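Cytosol aminopeptidase (Staphylococcus aureus subsp. aureus, PDB 3KZW) is probably a manganese-dependent leucyl aminopeptidase that cleaves the N-terminal peptide bond of peptides, releasing amino acids one at a time. Local coordinates at residues V386-A391 with K414-D419. Sequence-based numbering, arbitrary orientation.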
loop_
_atom_site.group_PDB
_atom_site.type_symbol
_atom_site.label_atom_id
_atom_site.label_comp_id
_atom_site.label_asym_id
_atom_site.label_seq_id
_atom_site.Cartn_x
_atom_site.Cartn_y
_atom_site.Cartn_z
ATOM N N VAL A 386 1.688 2.226 45.452
ATOM C CA VAL A 386 1.104 2.135 44.111
ATOM C C VAL A 386 2.107 2.617 43.063
ATOM O O VAL A 386 2.908 3.516 43.325
ATOM C CB VAL A 386 -0.240 2.923 44.002
ATOM C CG1 VAL A 386 -0.025 4.433 44.139
ATOM C CG2 VAL A 386 -0.976 2.589 42.706
ATOM N N ILE A 387 2.073 1.993 41.889
ATOM C CA ILE A 387 2.883 2.423 40.754
ATOM C C ILE A 387 1.958 2.938 39.655
ATOM O O ILE A 387 1.009 2.259 39.260
ATOM C CB ILE A 387 3.785 1.279 40.210
ATOM C CG1 ILE A 387 4.755 0.797 41.294
ATOM C CG2 ILE A 387 4.556 1.736 38.966
ATOM C CD1 ILE A 387 5.508 -0.477 40.944
ATOM N N MET A 388 2.231 4.148 39.181
ATOM C CA MET A 388 1.498 4.723 38.058
ATOM C C MET A 388 2.469 5.116 36.961
ATOM O O MET A 388 3.383 5.911 37.189
ATOM C CB MET A 388 0.692 5.943 38.499
ATOM C CG MET A 388 -0.453 5.621 39.431
ATOM S SD MET A 388 -1.331 7.093 39.969
ATOM C CE MET A 388 -2.247 6.431 41.356
ATOM N N ASP A 389 2.280 4.548 35.776
ATOM C CA ASP A 389 3.117 4.903 34.637
ATOM C C ASP A 389 2.337 5.698 33.590
ATOM O O ASP A 389 1.138 5.480 33.396
ATOM C CB ASP A 389 3.814 3.672 34.040
ATOM C CG ASP A 389 2.885 2.812 33.198
ATOM O OD1 ASP A 389 2.607 3.189 32.036
ATOM O OD2 ASP A 389 2.449 1.750 33.687
ATOM N N PHE A 390 3.032 6.625 32.935
ATOM C CA PHE A 390 2.434 7.516 31.946
ATOM C C PHE A 390 3.252 7.450 30.668
ATOM O O PHE A 390 4.456 7.723 30.680
ATOM C CB PHE A 390 2.387 8.955 32.475
ATOM C CG PHE A 390 1.668 9.096 33.788
ATOM C CD1 PHE A 390 2.336 8.874 34.992
ATOM C CD2 PHE A 390 0.322 9.445 33.825
ATOM C CE1 PHE A 390 1.674 8.993 36.212
ATOM C CE2 PHE A 390 -0.349 9.572 35.042
ATOM C CZ PHE A 390 0.329 9.343 36.237
ATOM N N ALA A 391 2.600 7.078 29.569
ATOM C CA ALA A 391 3.300 6.847 28.307
ATOM C C ALA A 391 2.422 7.034 27.077
ATOM O O ALA A 391 1.234 6.703 27.085
ATOM C CB ALA A 391 3.913 5.456 28.293
ATOM N N LYS A 414 -7.776 -2.134 41.386
ATOM C CA LYS A 414 -9.133 -1.853 40.919
ATOM C C LYS A 414 -9.755 -0.652 41.637
ATOM O O LYS A 414 -10.460 0.149 41.019
ATOM C CB LYS A 414 -10.011 -3.091 41.119
ATOM C CG LYS A 414 -11.173 -3.218 40.150
ATOM C CD LYS A 414 -11.902 -4.551 40.348
ATOM C CE LYS A 414 -12.627 -5.008 39.074
ATOM N NZ LYS A 414 -13.726 -4.077 38.645
ATOM N N VAL A 415 -9.484 -0.535 42.938
ATOM C CA VAL A 415 -10.066 0.517 43.780
ATOM C C VAL A 415 -9.480 1.897 43.458
ATOM O O VAL A 415 -10.229 2.849 43.218
ATOM C CB VAL A 415 -9.927 0.188 45.294
ATOM C CG1 VAL A 415 -10.381 1.358 46.160
ATOM C CG2 VAL A 415 -10.720 -1.066 45.637
ATOM N N ILE A 416 -8.151 1.994 43.439
ATOM C CA ILE A 416 -7.461 3.254 43.144
ATOM C C ILE A 416 -7.798 3.757 41.739
ATOM O O ILE A 416 -7.928 4.965 41.526
ATOM C CB ILE A 416 -5.922 3.144 43.355
ATOM C CG1 ILE A 416 -5.606 2.876 44.832
ATOM C CG2 ILE A 416 -5.204 4.417 42.899
ATOM C CD1 ILE A 416 -4.184 2.411 45.101
ATOM N N LEU A 417 -7.964 2.837 40.790
ATOM C CA LEU A 417 -8.369 3.213 39.435
ATOM C C LEU A 417 -9.761 3.842 39.403
ATOM O O LEU A 417 -9.956 4.892 38.783
ATOM C CB LEU A 417 -8.295 2.027 38.468
ATOM C CG LEU A 417 -8.697 2.348 37.017
ATOM C CD1 LEU A 417 -7.732 3.332 36.363
ATOM C CD2 LEU A 417 -8.827 1.091 36.177
ATOM N N ASN A 418 -10.717 3.201 40.074
ATOM C CA ASN A 418 -12.086 3.707 40.149
ATOM C C ASN A 418 -12.171 5.134 40.679
ATOM O O ASN A 418 -12.989 5.928 40.209
ATOM C CB ASN A 418 -12.968 2.774 40.980
ATOM C CG ASN A 418 -13.594 1.669 40.148
ATOM O OD1 ASN A 418 -13.051 1.258 39.122
ATOM N ND2 ASN A 418 -14.747 1.185 40.587
ATOM N N ASP A 419 -11.316 5.459 41.646
ATOM C CA ASP A 419 -11.244 6.816 42.181
ATOM C C ASP A 419 -10.713 7.783 41.134
ATOM O O ASP A 419 -11.226 8.892 40.991
ATOM C CB ASP A 419 -10.365 6.863 43.432
ATOM C CG ASP A 419 -10.927 6.035 44.568
ATOM O OD1 ASP A 419 -12.164 5.846 44.619
ATOM O OD2 ASP A 419 -10.129 5.569 45.411
#
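Ile416 has CG1 anti to its carbonyl carbon (chi1 -64°) and an extended outer bond, which splits its two branches between Val386 and Met388. On the strand, Val386 chi1 is 67°, which places CG1 between the backbone N and the carbonyl carbon and leaves CG2 anti to N, the branch that meets Ile416. The Ile416 chain crosses this valine at a slant, its CD1 lying 4.0 Å from Val386 CG2 and 4.1 Å from Val386 CB, so the terminal methyl rests on one branch and its root. The second touch comes from Met388, whose extended chain carries its CE methyl to 3.9 Å from Ile416 CG2. Val386 and Met388 thus take different branches of the same isoleucine. The backbones stay well apart, with 8.7 Å between Val386 CA and Ile416 CA, and the two segments together bury 102 Å², so side chains alone bridge the gap. Trp511 of helix 505-512 touches Val386, Met388 and Ile416, joining all three in one apolar cluster. Strand 386-391 pairs in parallel with 278-285 and 478-482 in the mixed sheet of the catalytic domain, and helix 414-426 packs beside it, following strand 406-411 of the same sheet. Met388 and Val386 are buried and Ile416 partly exposed; with aliphatic carbons, mostly methyls, making the close approaches, the contact implies attachment by van der Waals and hydrophobic forces, without the directional restraint of polar bonds.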